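Local coordinates for COG1633: Uncharacterized conserved protein (Magnetospirillum magnetotacticum, PDB 2OH3) that is of unknown function but binds zinc and, as a rubrerythrin-like protein of the ferritin clan, may take part in iron or redox chemistry, at residues M46-F49 / S50-G54; A15-T18 / E19-E22; P67-M70 / S71-R75. One frame throughout, in Å; residues are numbered along the deposited sequence. Where two conformers were deposited one is given.

Contact 1 (M46-F49 / S50-G54)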
HETATM    1  N   MSE A  46     -12.282  11.523 -10.504  1.00 37.20           N
HETATM    2  CA  MSE A  46     -12.375  10.364  -9.628  1.00 38.15           C
HETATM    3  C   MSE A  46     -11.962  10.691  -8.193  1.00 36.75           C
HETATM    4  O   MSE A  46     -12.598  10.213  -7.256  1.00 37.49           O
HETATM    5  CB  MSE A  46     -11.523   9.212 -10.173  1.00 37.08           C
HETATM    6  CG  MSE A  46     -11.972   8.486 -11.495  1.00 39.91           C
HETATM    7 SE   MSE A  46     -13.754   7.617 -11.348  0.75 43.59          SE
HETATM    8  CE  MSE A  46     -13.590   6.820 -10.039  1.00 50.34           C
ATOM      9  N   ALA A  47     -10.896  11.468  -8.028  1.00 35.82           N
ATOM     10  CA  ALA A  47     -10.412  11.841  -6.710  1.00 36.48           C
ATOM     11  C   ALA A  47     -11.493  12.694  -6.036  1.00 37.25           C
ATOM     12  O   ALA A  47     -11.668  12.634  -4.829  1.00 35.79           O
ATOM     13  CB  ALA A  47      -9.119  12.637  -6.802  1.00 36.43           C
ATOM     14  N   ARG A  48     -12.170  13.502  -6.829  1.00 36.14           N
ATOM     15  CA  ARG A  48     -13.225  14.355  -6.284  1.00 37.12           C
ATOM     16  C   ARG A  48     -14.433  13.550  -5.872  1.00 38.39           C
ATOM     17  O   ARG A  48     -15.034  13.839  -4.854  1.00 39.69           O
ATOM     18  CB  ARG A  48     -13.607  15.451  -7.281  1.00 36.39           C
ATOM     19  CG  ARG A  48     -14.738  16.351  -6.796  1.00 38.03           C
ATOM     20  CD  ARG A  48     -14.312  17.141  -5.617  1.00 40.49           C
ATOM     21  NE  ARG A  48     -15.404  17.996  -5.161  1.00 43.57           N
ATOM     22  CZ  ARG A  48     -15.557  18.417  -3.908  1.00 46.70           C
ATOM     23  NH1 ARG A  48     -14.687  18.064  -2.951  1.00 49.48           N
ATOM     24  NH2 ARG A  48     -16.601  19.192  -3.604  1.00 45.72           N
ATOM     25  N   PHE A  49     -14.802  12.542  -6.666  1.00 40.33           N
ATOM     26  CA  PHE A  49     -15.875  11.642  -6.298  1.00 41.68           C
ATOM     27  C   PHE A  49     -15.512  10.983  -4.947  1.00 43.01           C
ATOM     28  O   PHE A  49     -16.383  10.858  -4.054  1.00 41.38           O
ATOM     29  CB  PHE A  49     -16.113  10.571  -7.391  1.00 42.94           C
ATOM     30  CG  PHE A  49     -17.026   9.455  -6.943  1.00 44.13           C
ATOM     31  CD1 PHE A  49     -16.537   8.394  -6.191  1.00 45.99           C
ATOM     32  CD2 PHE A  49     -18.370   9.483  -7.236  1.00 45.78           C
ATOM     33  CE1 PHE A  49     -17.385   7.352  -5.753  1.00 46.16           C
ATOM     34  CE2 PHE A  49     -19.233   8.453  -6.782  1.00 46.45           C
ATOM     35  CZ  PHE A  49     -18.728   7.391  -6.049  1.00 45.35           C
ATOM     36  N   SER A  50     -14.249  10.547  -4.786  1.00 43.81           N
ATOM     37  CA  SER A  50     -13.833   9.921  -3.518  0.50 44.35           C
ATOM     38  C   SER A  50     -14.110  10.800  -2.310  1.00 44.47           C
ATOM     39  O   SER A  50     -14.648  10.343  -1.335  1.00 45.22           O
ATOM     40  CB  SER A  50     -12.355   9.597  -3.493  0.50 44.60           C
ATOM     41  OG  SER A  50     -11.992   9.249  -2.173  0.50 44.80           O
ATOM     42  N   THR A  51     -13.707  12.051  -2.379  1.00 44.55           N
ATOM     43  CA  THR A  51     -13.919  12.993  -1.315  1.00 44.78           C
ATOM     44  C   THR A  51     -15.387  13.152  -0.970  1.00 45.17           C
ATOM     45  O   THR A  51     -15.750  13.121   0.210  1.00 45.02           O
ATOM     46  CB  THR A  51     -13.343  14.335  -1.715  1.00 45.27           C
ATOM     47  OG1 THR A  51     -11.947  14.147  -1.955  1.00 45.16           O
ATOM     48  CG2 THR A  51     -13.569  15.362  -0.651  1.00 45.56           C
ATOM     49  N   LEU A  52     -16.217  13.335  -1.995  1.00 45.36           N
ATOM     50  CA  LEU A  52     -17.653  13.524  -1.813  1.00 46.14           C
ATOM     51  C   LEU A  52     -18.324  12.307  -1.205  1.00 46.33           C
ATOM     52  O   LEU A  52     -19.085  12.411  -0.240  1.00 46.51           O
ATOM     53  CB  LEU A  52     -18.317  13.870  -3.148  1.00 45.77           C
ATOM     54  CG  LEU A  52     -17.988  15.248  -3.705  1.00 45.25           C
ATOM     55  CD1 LEU A  52     -18.598  15.397  -5.069  1.00 44.76           C
ATOM     56  CD2 LEU A  52     -18.502  16.347  -2.784  1.00 45.84           C
ATOM     57  N   HIS A  53     -18.018  11.153  -1.771  1.00 46.97           N
ATOM     58  CA  HIS A  53     -18.526   9.878  -1.306  1.00 47.75           C
ATOM     59  C   HIS A  53     -18.002   9.492   0.085  1.00 45.76           C
ATOM     60  O   HIS A  53     -18.760   9.070   0.961  1.00 44.15           O
ATOM     61  CB  HIS A  53     -18.161   8.750  -2.312  1.00 48.66           C
ATOM     62  CG  HIS A  53     -19.041   7.546  -2.191  1.00 52.95           C
ATOM     63  ND1 HIS A  53     -18.555   6.266  -2.003  1.00 54.56           N
ATOM     64  CD2 HIS A  53     -20.397   7.441  -2.187  1.00 58.62           C
ATOM     65  CE1 HIS A  53     -19.575   5.426  -1.904  1.00 55.56           C
ATOM     66  NE2 HIS A  53     -20.701   6.110  -2.016  1.00 57.82           N
ATOM     67  N   GLY A  54     -16.701   9.625   0.268  1.00 43.97           N
ATOM     68  CA  GLY A  54     -16.101   9.454   1.575  1.00 42.61           C
ATOM     69  C   GLY A  54     -16.771  10.295   2.637  1.00 42.02           C
ATOM     70  O   GLY A  54     -16.939   9.833   3.766  1.00 40.60           O
TER
HETATM   71  O   HOH W   1     -11.730  16.971  -3.074  1.00 35.34           O
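His53 and Phe49 share the shortest backbone bond across this turn of helix. His53 N donates to Phe49 O at 2.8 Å, and at 170° the bond is almost straight. Leu52 N to Arg48 O, Thr51 N to Ala47 O and Ser50 N to Met46 O repeat the same i to i+4 pattern with longer bonds. One water adds a polar link on the outer side. Arg48 NH1 donates to it at 3.2 Å, and it lies 3.0 Å from Thr51 OG1, so it spans the two side chains.

Arg48 CG points opposite the backbone N, and the chain then bends at chi2 (66°), which brings the guanidinium back along the helix. Leu52 CD2 rests on one face of that group, 3.5 Å from Arg48 NH2. Thr51 CG2 meets Arg48 NH1 obliquely at 3.7 Å. A crystal neighbour also touches Arg48, so this pose may owe something to the lattice.

Inside, the Phe49 and His53 side chains run alongside each other. Their rings are inclined by 25° and displaced, with centroids 5.1 Å apart, so little ring area is shared. The closer touch is a CH-pi contact. His53 CB stands over the Phe49 face, 4.2 Å from the ring centroid. Phe49 CZ in turn lies over a face of the His53 ring, near its rim.

This part of helix 37-61 packs between two others. On helix 6-33, Glu17 OE2 bonds to His53 ND1, and Tyr24 touches Met46 and Ala47. On helix 122-148, His138 meets the Phe49 ring edge-to-face and also packs on the selenomethionine Met46. That side chain comes within about 4 Å of the zinc ion at its nearest atoms.

Contact 2 (A15-T18 / E19-E22). With IMD (imidazole), chain C.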
ATOM      1  N   ALA A  15     -12.261   3.411   4.185  1.00 38.28           N
ATOM      2  CA  ALA A  15     -10.871   3.136   3.914  1.00 38.88           C
ATOM      3  C   ALA A  15     -10.657   3.053   2.426  1.00 38.80           C
ATOM      4  O   ALA A  15      -9.643   3.541   1.928  1.00 38.35           O
ATOM      5  CB  ALA A  15     -10.428   1.877   4.631  1.00 39.21           C
ATOM      6  N   LEU A  16     -11.594   2.434   1.721  1.00 39.92           N
ATOM      7  CA  LEU A  16     -11.513   2.291   0.261  1.00 41.33           C
ATOM      8  C   LEU A  16     -11.501   3.642  -0.415  1.00 41.90           C
ATOM      9  O   LEU A  16     -10.767   3.842  -1.372  1.00 41.18           O
ATOM     10  CB  LEU A  16     -12.657   1.439  -0.322  1.00 41.98           C
ATOM     11  CG  LEU A  16     -12.560  -0.086  -0.082  1.00 45.14           C
ATOM     12  CD1 LEU A  16     -13.871  -0.843  -0.408  1.00 44.50           C
ATOM     13  CD2 LEU A  16     -11.376  -0.736  -0.832  1.00 47.47           C
ATOM     14  N   GLU A  17     -12.302   4.571   0.103  1.00 42.60           N
ATOM     15  CA  GLU A  17     -12.398   5.933  -0.415  1.00 42.64           C
ATOM     16  C   GLU A  17     -11.230   6.834  -0.050  1.00 43.03           C
ATOM     17  O   GLU A  17     -10.757   7.588  -0.885  1.00 43.68           O
ATOM     18  CB  GLU A  17     -13.703   6.592   0.071  1.00 42.79           C
ATOM     19  CG  GLU A  17     -14.947   6.003  -0.608  1.00 43.40           C
ATOM     20  CD  GLU A  17     -14.878   6.152  -2.144  1.00 47.73           C
ATOM     21  OE1 GLU A  17     -13.991   6.920  -2.596  1.00 47.61           O
ATOM     22  OE2 GLU A  17     -15.653   5.495  -2.890  1.00 48.61           O
ATOM     23  N   THR A  18     -10.765   6.783   1.181  1.00 41.88           N
ATOM     24  CA  THR A  18      -9.537   7.470   1.537  1.00 42.38           C
ATOM     25  C   THR A  18      -8.371   7.012   0.631  1.00 41.56           C
ATOM     26  O   THR A  18      -7.613   7.828   0.082  1.00 40.52           O
ATOM     27  CB  THR A  18      -9.217   7.217   3.029  1.00 42.91           C
ATOM     28  OG1 THR A  18     -10.340   7.644   3.808  1.00 43.66           O
ATOM     29  CG2 THR A  18      -8.001   7.990   3.485  1.00 43.57           C
ATOM     30  N   GLU A  19      -8.264   5.702   0.449  1.00 39.36           N
ATOM     31  CA  GLU A  19      -7.254   5.148  -0.419  1.00 38.24           C
ATOM     32  C   GLU A  19      -7.452   5.653  -1.850  1.00 37.87           C
ATOM     33  O   GLU A  19      -6.516   6.141  -2.430  1.00 38.31           O
ATOM     34  CB  GLU A  19      -7.243   3.609  -0.349  1.00 37.27           C
ATOM     35  CG  GLU A  19      -6.336   2.949  -1.381  1.00 35.66           C
ATOM     36  CD  GLU A  19      -4.841   2.992  -1.040  1.00 35.38           C
ATOM     37  OE1 GLU A  19      -4.429   3.664  -0.083  1.00 37.75           O
ATOM     38  OE2 GLU A  19      -4.040   2.301  -1.723  1.00 37.25           O
ATOM     39  N   ALA A  20      -8.650   5.545  -2.417  1.00 38.35           N
ATOM     40  CA  ALA A  20      -8.890   5.994  -3.792  1.00 37.98           C
ATOM     41  C   ALA A  20      -8.522   7.457  -4.008  1.00 38.99           C
ATOM     42  O   ALA A  20      -7.874   7.798  -4.987  1.00 39.79           O
ATOM     43  CB  ALA A  20     -10.311   5.760  -4.212  1.00 38.10           C
ATOM     44  N   ALA A  21      -8.933   8.334  -3.108  1.00 38.28           N
ATOM     45  CA  ALA A  21      -8.563   9.729  -3.225  1.00 39.29           C
ATOM     46  C   ALA A  21      -7.069   9.957  -3.329  1.00 38.82           C
ATOM     47  O   ALA A  21      -6.645  10.776  -4.133  1.00 38.44           O
ATOM     48  CB  ALA A  21      -9.113  10.546  -2.061  1.00 39.36           C
ATOM     49  N   GLU A  22      -6.287   9.329  -2.463  1.00 37.94           N
ATOM     50  CA  GLU A  22      -4.842   9.448  -2.509  1.00 38.75           C
ATOM     51  C   GLU A  22      -4.238   8.897  -3.777  1.00 37.32           C
ATOM     52  O   GLU A  22      -3.304   9.472  -4.311  1.00 37.39           O
ATOM     53  CB  GLU A  22      -4.182   8.665  -1.368  1.00 40.41           C
ATOM     54  CG  GLU A  22      -4.302   9.317  -0.036  1.00 44.91           C
ATOM     55  CD  GLU A  22      -3.832   8.400   1.083  1.00 52.23           C
ATOM     56  OE1 GLU A  22      -2.968   7.504   0.806  1.00 54.29           O
ATOM     57  OE2 GLU A  22      -4.326   8.617   2.228  1.00 54.83           O
TER
HETATM   58  N1  IMD C 301     -13.993   5.416  -7.246  1.00 30.99           N
HETATM   59  C2  IMD C 301     -14.425   5.312  -5.988  1.00 30.37           C
HETATM   60  N3  IMD C 301     -13.884   6.375  -5.284  1.00 31.56           N
HETATM   61  C4  IMD C 301     -13.135   7.105  -6.107  1.00 29.30           C
HETATM   62  C5  IMD C 301     -13.207   6.516  -7.340  1.00 28.69           C
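Glu17 CG lies beside the backbone N (chi1 -71°), and a bend at chi2 (-58°) brings the carboxylate round to the Ala20 side. There Glu17 OE1 lies 4.2 Å from Ala20 CB. Both residues meet a bound imidazole, probably from the crystallisation liquor. Imidazole N3 donates to Glu17 OE1 at 2.7 Å, nearly straight at 170°. Ala20 CB touches imidazole C4 at 3.7 Å.

The helix itself is regular. Ala21 N bonds to Glu17 O at 3.0 Å, while Glu19, Ala20 and Glu22 make the equivalent bonds to Ala15, Leu16 and Thr18.

Thr18 and Glu22 run alongside each other on another face. Thr18 CG2 comes to 3.9 Å from Glu22 OE2, a loose touch of a methyl with a carboxylate. Thr18 OG1 turns back instead to the carbonyl of Ile14. Glu19 leads away from this turn. Its carboxylate forms salt bridges with Arg23 of its own chain and Arg75 of the second subunit, and Glu19 OE2 also accepts from Trp76 N. These bonds probably offset the cost of burying it.

Glu17 OE2 takes a bond from His53 ND1, so both carboxylate oxygens are engaged and the group is held against rotation. The Phe49 ring packs against the same side chain. With an alanine here, imidazole N3 and His53 ND1 would probably both lose their acceptor, and a gap would open beside Phe49. The Glu17 side chain is about 6 Å from the zinc ion at its nearest atoms, too far to be a ligand. A carboxylate this close to the zinc is nevertheless consistent with the metal-binding pocket of ferritin-like four-helix bundles.

Contact 3 (P67-M70 / S71-R75)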
ATOM      1  N   PRO A  67     -14.215  -0.535  13.427  1.00 40.02           N
ATOM      2  CA  PRO A  67     -12.975  -1.262  13.653  1.00 40.71           C
ATOM      3  C   PRO A  67     -11.864  -0.676  12.810  1.00 41.55           C
ATOM      4  O   PRO A  67     -12.110  -0.156  11.716  1.00 41.32           O
ATOM      5  CB  PRO A  67     -13.316  -2.702  13.225  1.00 40.86           C
ATOM      6  CG  PRO A  67     -14.418  -2.569  12.232  1.00 40.61           C
ATOM      7  CD  PRO A  67     -15.158  -1.285  12.570  1.00 40.12           C
ATOM      8  N   LYS A  68     -10.659  -0.722  13.352  1.00 42.39           N
ATOM      9  CA  LYS A  68      -9.449  -0.398  12.615  1.00 42.84           C
ATOM     10  C   LYS A  68      -9.161  -1.604  11.716  1.00 42.17           C
ATOM     11  O   LYS A  68      -9.115  -2.739  12.187  1.00 43.17           O
ATOM     12  CB  LYS A  68      -8.282  -0.144  13.595  1.00 43.37           C
ATOM     13  CG  LYS A  68      -6.924   0.139  12.929  1.00 44.84           C
ATOM     14  CD  LYS A  68      -5.832   0.421  13.961  1.00 44.76           C
ATOM     15  N   LEU A  69      -9.013  -1.348  10.424  1.00 40.67           N
ATOM     16  CA  LEU A  69      -8.740  -2.364   9.413  1.00 39.64           C
ATOM     17  C   LEU A  69      -7.249  -2.485   9.161  1.00 38.45           C
ATOM     18  O   LEU A  69      -6.494  -1.539   9.386  1.00 38.74           O
ATOM     19  CB  LEU A  69      -9.374  -1.951   8.085  1.00 39.92           C
ATOM     20  CG  LEU A  69     -10.870  -1.741   8.063  1.00 40.05           C
ATOM     21  CD1 LEU A  69     -11.268  -1.569   6.616  1.00 41.25           C
ATOM     22  CD2 LEU A  69     -11.585  -2.915   8.687  1.00 43.00           C
HETATM   23  N   MSE A  70      -6.844  -3.647   8.669  1.00 37.77           N
HETATM   24  CA  MSE A  70      -5.462  -3.876   8.259  0.50 36.77           C
HETATM   25  C   MSE A  70      -5.271  -3.364   6.836  1.00 37.10           C
HETATM   26  O   MSE A  70      -6.185  -3.434   6.027  1.00 36.57           O
HETATM   27  CB  MSE A  70      -5.140  -5.361   8.324  0.50 36.58           C
HETATM   28  CG  MSE A  70      -5.360  -5.992   9.703  0.50 34.87           C
HETATM   29 SE   MSE A  70      -4.167  -5.346  11.067  0.38 29.82          SE
HETATM   30  CE  MSE A  70      -5.103  -3.900  11.761  0.50 30.70           C
ATOM     31  N   SER A  71      -4.081  -2.839   6.545  1.00 36.83           N
ATOM     32  CA  SER A  71      -3.765  -2.249   5.252  1.00 36.62           C
ATOM     33  C   SER A  71      -4.178  -3.101   4.054  1.00 37.51           C
ATOM     34  O   SER A  71      -4.658  -2.556   3.064  1.00 37.18           O
ATOM     35  CB  SER A  71      -2.279  -1.921   5.170  1.00 36.54           C
ATOM     36  OG  SER A  71      -1.479  -3.036   5.517  1.00 32.34           O
ATOM     37  N   TRP A  72      -3.984  -4.422   4.127  1.00 38.91           N
ATOM     38  CA  TRP A  72      -4.297  -5.283   2.979  1.00 40.20           C
ATOM     39  C   TRP A  72      -5.798  -5.371   2.746  1.00 40.08           C
ATOM     40  O   TRP A  72      -6.210  -5.714   1.660  1.00 42.06           O
ATOM     41  CB  TRP A  72      -3.664  -6.691   3.071  1.00 41.73           C
ATOM     42  CG  TRP A  72      -3.855  -7.323   4.380  1.00 42.90           C
ATOM     43  CD1 TRP A  72      -4.913  -8.088   4.803  1.00 43.98           C
ATOM     44  CD2 TRP A  72      -2.984  -7.191   5.480  1.00 42.23           C
ATOM     45  NE1 TRP A  72      -4.728  -8.449   6.127  1.00 44.53           N
ATOM     46  CE2 TRP A  72      -3.544  -7.901   6.553  1.00 44.11           C
ATOM     47  CE3 TRP A  72      -1.777  -6.523   5.663  1.00 43.93           C
ATOM     48  CZ2 TRP A  72      -2.930  -7.963   7.779  1.00 44.28           C
ATOM     49  CZ3 TRP A  72      -1.170  -6.588   6.871  1.00 43.80           C
ATOM     50  CH2 TRP A  72      -1.726  -7.293   7.911  1.00 44.28           C
ATOM     51  N   GLN A  73      -6.622  -4.994   3.720  1.00 39.27           N
ATOM     52  CA  GLN A  73      -8.067  -4.980   3.502  1.00 38.64           C
ATOM     53  C   GLN A  73      -8.566  -3.860   2.605  1.00 37.88           C
ATOM     54  O   GLN A  73      -9.730  -3.870   2.211  1.00 38.14           O
ATOM     55  CB  GLN A  73      -8.822  -4.916   4.838  1.00 38.33           C
ATOM     56  CG  GLN A  73      -8.419  -6.007   5.800  1.00 39.13           C
ATOM     57  CD  GLN A  73      -9.261  -6.040   7.051  1.00 38.89           C
ATOM     58  OE1 GLN A  73      -8.842  -5.566   8.090  1.00 40.78           O
ATOM     59  NE2 GLN A  73     -10.451  -6.617   6.956  1.00 41.27           N
ATOM     60  N   TYR A  74      -7.750  -2.852   2.321  1.00 36.14           N
ATOM     61  CA  TYR A  74      -8.286  -1.703   1.583  1.00 36.06           C
ATOM     62  C   TYR A  74      -7.299  -1.073   0.600  1.00 35.56           C
ATOM     63  O   TYR A  74      -7.737  -0.421  -0.315  1.00 35.87           O
ATOM     64  CB  TYR A  74      -8.876  -0.637   2.547  1.00 35.47           C
ATOM     65  CG  TYR A  74      -7.807  -0.048   3.451  1.00 36.68           C
ATOM     66  CD1 TYR A  74      -6.972   0.961   2.979  1.00 35.40           C
ATOM     67  CD2 TYR A  74      -7.570  -0.549   4.746  1.00 36.49           C
ATOM     68  CE1 TYR A  74      -5.969   1.463   3.743  1.00 37.29           C
ATOM     69  CE2 TYR A  74      -6.546  -0.004   5.540  1.00 36.84           C
ATOM     70  CZ  TYR A  74      -5.761   1.000   5.003  1.00 35.28           C
ATOM     71  OH  TYR A  74      -4.740   1.575   5.686  1.00 39.66           O
ATOM     72  N   ARG A  75      -5.991  -1.246   0.789  1.00 34.32           N
ATOM     73  CA  ARG A  75      -5.011  -0.652  -0.140  1.00 33.40           C
ATOM     74  C   ARG A  75      -5.169  -1.175  -1.575  1.00 35.01           C
ATOM     75  O   ARG A  75      -5.407  -2.354  -1.801  1.00 34.55           O
ATOM     76  CB  ARG A  75      -3.590  -0.905   0.311  1.00 32.52           C
ATOM     77  CG  ARG A  75      -3.112  -0.014   1.406  1.00 30.61           C
ATOM     78  CD  ARG A  75      -1.678  -0.296   1.677  1.00 31.67           C
ATOM     79  NE  ARG A  75      -1.105   0.722   2.543  1.00 29.90           N
ATOM     80  CZ  ARG A  75       0.178   0.813   2.820  1.00 26.76           C
ATOM     81  NH1 ARG A  75       1.006  -0.107   2.400  1.00 26.95           N
ATOM     82  NH2 ARG A  75       0.619   1.781   3.606  1.00 28.90           N
TER
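Leu69 touches both Gln73 and Tyr74. Leu69 CB packs at the edge of the Tyr74 ring, 4.0 Å from Tyr74 CD2. The Leu69 and Gln73 side chains lie roughly perpendicular, and Leu69 CA lies 3.5 Å from Gln73 OE1.

Selenomethionine Met70 follows and is gripped through its backbone. Met70 N donates to Gln73 OE1 at 2.8 Å, close to straight at 168°. Gln73 N returns a bond to Met70 O, also at 2.8 Å but from above the carbonyl plane. The extended Gln73 side chain (chi2 -174°) carries OE1 back to Met70 N. Met70 CB sits over one face of Trp72, 3.7 Å from the centroid of the six-membered ring, a CH-pi contact. Two conformers were deposited for Met70, so the oblique approach of its selenium to Trp72 is doubtful. His89 of the second subunit meets the Trp72 ring, and Glu26 of that subunit bonds to Ser71 OG.

Residues 70-73 form a type I-like turn, closed by the bond from Gln73 N to Met70 O. With Gln73 OE1 accepting from Met70 N, backbone and side chain together hold this turn in a loop at the subunit interface.

Overall arrangement
From the N terminus the chain meets contact 2 first, on helix 6-33, then contact 1 on helix 37-61, then contact 3 in the long loop before helix 94-118. Each is one continuous run of chain, so none closes a long loop. They follow in series, without nesting or crossing. Contacts 1 and 2 join the first two helices of the bundle on the side facing the metal, their centres about 8 Å apart. Contact 2 also meets contact 3, where Ala15 CB packs on Tyr74 CG at 3.5 Å. Contacts 1 and 3 do not touch. Contacts 2 and 3 both reach the second subunit, so helix 6-33 links the metal side to the dimer interface.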